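Local coordinates for penicillin binding protein 2X (Streptococcus thermophilus, PDB 5U47) that probably cross-links the peptides of adjacent glycan strands in septal cell wall peptidoglycan as a penicillin-sensitive transpeptidase, at residues G147-E152 / P225-L230; M300-A305 / S467-Y472; T518-T523 / V547-T552. The protein carries 1 engineered substitution. All coordinates share one frame; numbering follows the deposited sequence.

How the interactions relate
The three contacts follow one another along the chain without nesting or crossing. Interaction 1 comes first. It closes the 72 residues between 147-152, in the dimerisation domain, and helix 224-241, which packs on the transpeptidase sheet. Interaction 2 then spans 161 residues and brings helix 297-308 against helix 463-478, both in the transpeptidase domain. Interaction 3 closes the shortest loop, 23 residues. It joins the loop after strand 503-510 to the end of strand 541-548. None of the three touches another. Their centres lie 27 to 32 Å apart. Interaction 1 ties the N-terminal part to the transpeptidase fold, and the other two join parts within that fold.

Interaction 1 of 3, residues G147-E152 / P225-L230; sequences GTFASE and PLQTFL
The turn at Phe149 and Ala150 lies against one side of helix 224-241, with the CA atoms of Phe149 and Thr228 6.7 Å apart. Helix 224-241 packs on the antiparallel sheet of the transpeptidase fold, related to that of beta-lactamases. The turn belongs to the dimerisation domain, so the contact joins the two parts of the chain. Ala150 is the N-cap residue of the short helix 151-154.

The Phe149 ring and the Gln227 side chain carry the contact between them. Phe149 CG stands anti to the backbone N, which carries the ring out to the helix. Gln227 CG sits over one face of the ring in a CH-pi contact, 3.6 Å from the ring centroid and 14° off the normal. Thr228 comes to the ring from its edge. Its OG1 lies in the ring plane, 3.5 Å from Phe149 CE2, and its hydrogen bond goes to Ala224 O within the helix.

The Gln227 chain bends at chi2 (76°), with CG over the ring. The bend turns its amide from the ring toward Ala150, with the ring and amide planes 56° apart. NE2 of Gln227 is hydrogen-bonded to Glu231 OE2 and to Thr261 O of strand 258-264. Glu231 OE2 also accepts from Ala150 N, so one carboxylate oxygen holds both the turn and the amide. No hydrogen bond runs directly between 147-152 and 225-230. The amide meets Ala150 by contact alone, with Gln227 NE2 3.7 Å from Ala150 CB.

Interaction 2 of 3, residues M300-A305 / S467-Y472; sequences MLLSAA and SETRNY
Ser303 and Thr469 mark the tight part of this helix pair, with their CA atoms only 5.6 Å apart. The axes of 300-305 and 467-472 approach to 9.2 Å and run at 131° to each other, nearer antiparallel than parallel. Thr469 points at the other helix. Its OG1 lies 3.2 Å from Ser303 CA and its hydrogen bond goes back to Ala465 O. The hydroxyl therefore presses on the neighbouring backbone while its polar need is met in its own helix.

Ser303 meets Thr469 OG1 with its CA and CB, and its own hydroxyl bonds back to its own helix. Its OG stands between the backbone N and the carbonyl carbon (chi1 70°), which lets it donate to Met300 O at 2.7 Å. Met300 O also accepts from Ala304 N, on the same face of its plane. Tyr378 OH is a further partner of Ser303 OG.

The looser side lies toward Tyr472, which is partly exposed. The Leu302 and Tyr472 side chains cross at about a right angle. One methyl, Leu302 CD2, makes the contact, 3.9 Å from Tyr472 CB and close to Tyr472 CD2. The same methyl is 4.1 Å from Thr469 CG2. Phe311 touches Leu302 and meets the Tyr472 ring edge-to-face.

Helix 297-308 begins just after Ser295, probably the serine of the SxxK motif of penicillin-binding proteins, with Lys298. This helix also meets helix 356-366 through Leu301, Ala304 and Ala305, and helix 416-427 through Met300 and Ser303. Arg470 O is bonded to Thr503 OG1 at the start of edge strand 503-510.

Interaction 3 of 3, residues T518-T523 / V547-T552; sequences TYKVGT and VQEPKT
The ammonium of Lys520 meets the carboxylate of Glu549, the two side chains crossing at about a right angle. Both chains are extended beyond CG, and each has its CG beside the backbone N. Lys520 (chi1 -64°) reaches toward the other segment, while Glu549 starts off aslant and only its carboxylate draws near. The two groups form a salt bridge, with Lys520 NZ 2.9 Å from Glu549 OE2. The other oxygen is farther, at 3.4 Å from Lys520 NZ to Glu549 OE1, so the grip is uneven. NZ comes from above the carboxylate plane, 37° out of it.

Gln548 holds the same oxygen from the opposite face. Its NE2 donates to Glu549 OE2 at 3.0 Å, on the anti side and 27° out of the carboxylate plane. Two donors thus share OE2 and probably steady the carboxylate in its ionised form. Gln548 OE1 is in turn bonded to Asn245 ND2.

The contact is at the surface of the transpeptidase domain. Residues 518-523 belong to the connection between strands 503-510 and 526-534. Glu549 follows strand 541-548, the central strand of the five-stranded antiparallel sheet. The bridge thus joins a strand-connecting loop to a strand end, at one end of the sheet of the serine beta-lactamase-like fold of penicillin-binding proteins.

Interaction 1 of 3, residues G147-E152 / P225-L230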
# COMPACT_ATOMS: atom_id res chain seq x y z
N GLY A 147 -8.01 -7.50 14.27
CA GLY A 147 -7.19 -8.73 14.32
C GLY A 147 -6.44 -9.01 13.00
O GLY A 147 -5.59 -8.21 12.57
N THR A 148 -6.75 -10.16 12.38
CA THR A 148 -6.16 -10.55 11.08
C THR A 148 -6.92 -9.81 9.98
O THR A 148 -7.99 -10.25 9.52
CB THR A 148 -6.21 -12.07 10.91
OG1 THR A 148 -5.50 -12.67 12.01
CG2 THR A 148 -5.58 -12.47 9.61
N PHE A 149 -6.37 -8.67 9.58
CA PHE A 149 -7.03 -7.74 8.68
C PHE A 149 -5.97 -6.83 8.09
O PHE A 149 -5.40 -6.00 8.80
CB PHE A 149 -8.04 -6.92 9.54
CG PHE A 149 -8.79 -5.83 8.80
CD1 PHE A 149 -8.18 -4.62 8.51
CD2 PHE A 149 -10.13 -5.99 8.48
CE1 PHE A 149 -8.88 -3.62 7.85
CE2 PHE A 149 -10.84 -4.99 7.84
CZ PHE A 149 -10.21 -3.80 7.54
N ALA A 150 -5.70 -7.00 6.80
CA ALA A 150 -4.67 -6.20 6.07
C ALA A 150 -3.45 -5.98 6.93
O ALA A 150 -2.88 -4.88 6.98
CB ALA A 150 -5.25 -4.87 5.68
N SER A 151 -3.01 -7.04 7.59
CA SER A 151 -1.95 -6.90 8.59
C SER A 151 -0.63 -6.39 8.04
O SER A 151 -0.06 -5.42 8.58
CB SER A 151 -1.78 -8.20 9.36
OG SER A 151 -2.94 -8.46 10.13
N GLU A 152 -0.14 -7.02 6.98
CA GLU A 152 1.10 -6.56 6.37
C GLU A 152 0.98 -5.12 5.83
O GLU A 152 1.91 -4.34 5.92
CB GLU A 152 1.59 -7.54 5.30
CG GLU A 152 2.15 -8.84 5.89
CD GLU A 152 1.11 -9.82 6.42
OE1 GLU A 152 -0.15 -9.66 6.22
OE2 GLU A 152 1.58 -10.80 7.04
N PRO A 225 -15.58 -3.62 5.39
CA PRO A 225 -16.46 -4.75 5.05
C PRO A 225 -15.90 -5.62 3.93
O PRO A 225 -15.90 -6.86 4.03
CB PRO A 225 -17.77 -4.07 4.59
CG PRO A 225 -17.75 -2.72 5.22
CD PRO A 225 -16.31 -2.34 5.38
N LEU A 226 -15.41 -4.98 2.87
CA LEU A 226 -14.86 -5.72 1.74
C LEU A 226 -13.59 -6.45 2.17
O LEU A 226 -13.39 -7.61 1.81
CB LEU A 226 -14.54 -4.80 0.57
CG LEU A 226 -14.04 -5.50 -0.69
CD1 LEU A 226 -15.13 -6.41 -1.22
CD2 LEU A 226 -13.62 -4.50 -1.74
N GLN A 227 -12.74 -5.75 2.91
CA GLN A 227 -11.48 -6.34 3.39
C GLN A 227 -11.74 -7.58 4.24
O GLN A 227 -11.07 -8.59 4.07
CB GLN A 227 -10.69 -5.32 4.19
CG GLN A 227 -9.35 -5.84 4.72
CD GLN A 227 -8.26 -5.92 3.65
OE1 GLN A 227 -8.10 -5.01 2.83
NE2 GLN A 227 -7.48 -6.99 3.70
N THR A 228 -12.71 -7.49 5.16
CA THR A 228 -13.08 -8.61 6.05
C THR A 228 -13.52 -9.81 5.23
O THR A 228 -13.10 -10.94 5.47
CB THR A 228 -14.18 -8.18 7.07
OG1 THR A 228 -13.65 -7.14 7.89
CG2 THR A 228 -14.63 -9.32 7.98
N PHE A 229 -14.30 -9.54 4.20
CA PHE A 229 -14.79 -10.57 3.31
C PHE A 229 -13.63 -11.18 2.52
O PHE A 229 -13.58 -12.40 2.35
CB PHE A 229 -15.85 -9.97 2.40
CG PHE A 229 -16.59 -10.96 1.60
CD1 PHE A 229 -17.74 -11.53 2.10
CD2 PHE A 229 -16.16 -11.30 0.34
CE1 PHE A 229 -18.45 -12.45 1.35
CE2 PHE A 229 -16.85 -12.21 -0.41
CZ PHE A 229 -17.99 -12.80 0.09
N LEU A 230 -12.70 -10.34 2.04
CA LEU A 230 -11.54 -10.83 1.30
C LEU A 230 -10.67 -11.79 2.15
O LEU A 230 -10.17 -12.80 1.63
CB LEU A 230 -10.66 -9.67 0.81
CG LEU A 230 -9.35 -10.04 0.14
CD1 LEU A 230 -9.59 -10.88 -1.09
CD2 LEU A 230 -8.54 -8.81 -0.22

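Interaction 2 of 3, residues M300-A305 / S467-Y472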
# COMPACT_ATOMS: atom_id res chain seq x y z
N MET A 300 -0.91 -6.21 -21.37
CA MET A 300 -0.14 -5.06 -21.84
C MET A 300 0.30 -5.28 -23.29
O MET A 300 0.19 -4.37 -24.11
CB MET A 300 1.09 -4.80 -20.97
CG MET A 300 0.88 -4.15 -19.61
SD MET A 300 -0.13 -5.02 -18.39
CE MET A 300 -1.72 -4.33 -18.73
N LEU A 301 0.80 -6.49 -23.58
CA LEU A 301 1.27 -6.84 -24.93
C LEU A 301 0.20 -6.65 -25.97
O LEU A 301 0.42 -6.01 -26.98
CB LEU A 301 1.73 -8.28 -25.01
CG LEU A 301 2.16 -8.64 -26.46
CD1 LEU A 301 3.52 -8.04 -26.77
CD2 LEU A 301 2.19 -10.11 -26.67
N LEU A 302 -0.96 -7.26 -25.72
CA LEU A 302 -2.09 -7.17 -26.62
C LEU A 302 -2.53 -5.73 -26.83
O LEU A 302 -2.82 -5.34 -27.97
CB LEU A 302 -3.27 -7.99 -26.09
CG LEU A 302 -4.54 -7.98 -26.95
CD1 LEU A 302 -4.27 -8.55 -28.33
CD2 LEU A 302 -5.65 -8.76 -26.27
N SER A 303 -2.57 -4.93 -25.75
CA SER A 303 -2.99 -3.53 -25.88
C SER A 303 -2.03 -2.75 -26.77
O SER A 303 -2.46 -1.88 -27.53
CB SER A 303 -3.10 -2.82 -24.52
OG SER A 303 -1.84 -2.60 -23.92
N ALA A 304 -0.74 -3.07 -26.66
CA ALA A 304 0.30 -2.42 -27.46
C ALA A 304 0.17 -2.81 -28.94
O ALA A 304 0.29 -1.97 -29.83
CB ALA A 304 1.68 -2.78 -26.93
N ALA A 305 -0.06 -4.10 -29.18
CA ALA A 305 -0.23 -4.59 -30.54
C ALA A 305 -1.43 -3.91 -31.20
O ALA A 305 -1.35 -3.52 -32.37
CB ALA A 305 -0.42 -6.10 -30.55
N SER A 467 -10.26 -0.66 -24.83
CA SER A 467 -11.58 -1.24 -24.95
C SER A 467 -11.57 -2.58 -25.69
O SER A 467 -12.23 -3.54 -25.28
CB SER A 467 -12.48 -0.25 -25.68
OG SER A 467 -13.71 -0.86 -26.04
N GLU A 468 -10.82 -2.63 -26.80
CA GLU A 468 -10.70 -3.87 -27.57
C GLU A 468 -9.97 -4.94 -26.77
O GLU A 468 -10.35 -6.11 -26.81
CB GLU A 468 -10.05 -3.61 -28.94
CG GLU A 468 -10.98 -2.80 -29.83
CD GLU A 468 -10.40 -2.50 -31.20
OE1 GLU A 468 -11.08 -1.78 -31.99
OE2 GLU A 468 -9.29 -2.99 -31.50
N THR A 469 -8.94 -4.54 -26.03
CA THR A 469 -8.21 -5.47 -25.18
C THR A 469 -9.17 -6.09 -24.16
O THR A 469 -9.18 -7.32 -23.99
CB THR A 469 -7.02 -4.79 -24.46
OG1 THR A 469 -6.09 -4.31 -25.44
CG2 THR A 469 -6.30 -5.76 -23.55
N ARG A 470 -10.01 -5.26 -23.53
CA ARG A 470 -10.98 -5.76 -22.54
C ARG A 470 -11.98 -6.73 -23.16
O ARG A 470 -12.33 -7.74 -22.55
CB ARG A 470 -11.73 -4.63 -21.84
CG ARG A 470 -10.87 -3.80 -20.87
CD ARG A 470 -11.71 -2.94 -19.94
NE ARG A 470 -12.71 -2.14 -20.65
CZ ARG A 470 -12.48 -0.99 -21.29
NH1 ARG A 470 -11.26 -0.44 -21.34
NH2 ARG A 470 -13.48 -0.37 -21.91
N ASN A 471 -12.43 -6.43 -24.38
CA ASN A 471 -13.35 -7.33 -25.07
C ASN A 471 -12.67 -8.67 -25.41
O ASN A 471 -13.26 -9.72 -25.19
CB ASN A 471 -13.95 -6.68 -26.31
CG ASN A 471 -14.93 -7.59 -27.01
OD1 ASN A 471 -15.88 -8.08 -26.39
ND2 ASN A 471 -14.69 -7.87 -28.28
N TYR A 472 -11.43 -8.65 -25.90
CA TYR A 472 -10.72 -9.91 -26.18
C TYR A 472 -10.56 -10.73 -24.89
O TYR A 472 -10.63 -11.96 -24.92
CB TYR A 472 -9.35 -9.69 -26.85
CG TYR A 472 -9.44 -9.15 -28.26
CD1 TYR A 472 -10.09 -9.87 -29.25
CD2 TYR A 472 -8.83 -7.96 -28.62
CE1 TYR A 472 -10.17 -9.40 -30.56
CE2 TYR A 472 -8.91 -7.48 -29.92
CZ TYR A 472 -9.58 -8.21 -30.88
OH TYR A 472 -9.65 -7.74 -32.16

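Interaction 3 of 3, residues T518-T523 / V547-T552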
# COMPACT_ATOMS: atom_id res chain seq x y z
N THR A 518 18.51 -20.88 -12.77
CA THR A 518 17.46 -21.13 -13.77
C THR A 518 16.11 -21.48 -13.12
O THR A 518 16.02 -21.69 -11.91
CB THR A 518 17.88 -22.26 -14.73
OG1 THR A 518 18.22 -23.42 -13.97
CG2 THR A 518 19.07 -21.84 -15.60
N TYR A 519 15.08 -21.58 -13.95
CA TYR A 519 13.73 -21.86 -13.48
C TYR A 519 13.55 -23.26 -12.86
O TYR A 519 14.17 -24.22 -13.29
CB TYR A 519 12.73 -21.69 -14.63
CG TYR A 519 12.72 -20.30 -15.23
CD1 TYR A 519 12.39 -19.19 -14.46
CD2 TYR A 519 12.99 -20.10 -16.58
CE1 TYR A 519 12.36 -17.92 -15.00
CE2 TYR A 519 12.97 -18.82 -17.13
CZ TYR A 519 12.65 -17.74 -16.33
OH TYR A 519 12.62 -16.47 -16.84
N LYS A 520 12.69 -23.33 -11.84
CA LYS A 520 12.36 -24.61 -11.19
C LYS A 520 11.52 -25.44 -12.16
O LYS A 520 10.75 -24.90 -12.96
CB LYS A 520 11.58 -24.39 -9.90
CG LYS A 520 12.34 -23.65 -8.81
CD LYS A 520 11.45 -23.45 -7.59
CE LYS A 520 12.16 -22.68 -6.49
NZ LYS A 520 11.23 -22.42 -5.35
N VAL A 521 11.67 -26.76 -12.07
CA VAL A 521 10.98 -27.69 -12.98
C VAL A 521 9.83 -28.50 -12.36
O VAL A 521 9.05 -29.11 -13.09
CB VAL A 521 11.99 -28.64 -13.66
CG1 VAL A 521 12.84 -27.88 -14.67
CG2 VAL A 521 12.87 -29.35 -12.63
N GLY A 522 9.71 -28.50 -11.03
CA GLY A 522 8.66 -29.28 -10.36
C GLY A 522 7.24 -28.98 -10.82
O GLY A 522 6.96 -27.89 -11.34
N THR A 523 6.34 -29.94 -10.61
CA THR A 523 4.93 -29.80 -10.97
C THR A 523 4.29 -28.73 -10.09
O THR A 523 4.45 -28.75 -8.87
CB THR A 523 4.17 -31.13 -10.79
OG1 THR A 523 4.88 -32.19 -11.45
CG2 THR A 523 2.74 -31.02 -11.36
N VAL A 547 -0.70 -16.66 -6.40
CA VAL A 547 -0.35 -17.73 -5.50
C VAL A 547 0.92 -18.37 -6.05
O VAL A 547 1.00 -18.70 -7.25
CB VAL A 547 -1.49 -18.78 -5.31
CG1 VAL A 547 -1.89 -19.41 -6.62
CG2 VAL A 547 -1.06 -19.86 -4.31
N GLN A 548 1.93 -18.50 -5.19
CA GLN A 548 3.20 -19.08 -5.58
C GLN A 548 3.30 -20.52 -5.09
O GLN A 548 3.01 -20.83 -3.92
CB GLN A 548 4.37 -18.25 -5.04
CG GLN A 548 5.74 -18.76 -5.48
CD GLN A 548 6.90 -17.87 -5.10
OE1 GLN A 548 6.73 -16.73 -4.73
NE2 GLN A 548 8.12 -18.41 -5.20
N GLU A 549 3.72 -21.39 -6.01
CA GLU A 549 3.95 -22.81 -5.76
C GLU A 549 2.84 -23.53 -5.01
O GLU A 549 3.05 -24.07 -3.93
CB GLU A 549 5.30 -23.00 -5.07
CG GLU A 549 6.47 -22.49 -5.90
CD GLU A 549 7.78 -22.44 -5.13
OE1 GLU A 549 8.11 -23.42 -4.46
OE2 GLU A 549 8.48 -21.40 -5.23
N PRO A 550 1.63 -23.52 -5.58
CA PRO A 550 0.53 -24.25 -4.98
C PRO A 550 0.79 -25.76 -5.03
O PRO A 550 1.17 -26.27 -6.09
CB PRO A 550 -0.66 -23.88 -5.87
CG PRO A 550 -0.06 -23.58 -7.20
CD PRO A 550 1.25 -22.92 -6.88
N LYS A 551 0.64 -26.46 -3.90
CA LYS A 551 0.78 -27.92 -3.87
C LYS A 551 -0.26 -28.57 -4.77
O LYS A 551 0.04 -29.54 -5.45
CB LYS A 551 0.58 -28.51 -2.46
CG LYS A 551 1.83 -28.78 -1.65
CD LYS A 551 2.55 -27.54 -1.21
CE LYS A 551 3.75 -27.89 -0.35
NZ LYS A 551 4.55 -26.68 0.01
N THR A 552 -1.48 -28.03 -4.71
CA THR A 552 -2.62 -28.51 -5.49
C THR A 552 -3.09 -27.34 -6.32
O THR A 552 -3.27 -26.24 -5.77
CB THR A 552 -3.77 -28.97 -4.56
OG1 THR A 552 -3.27 -29.86 -3.56
CG2 THR A 552 -4.87 -29.68 -5.34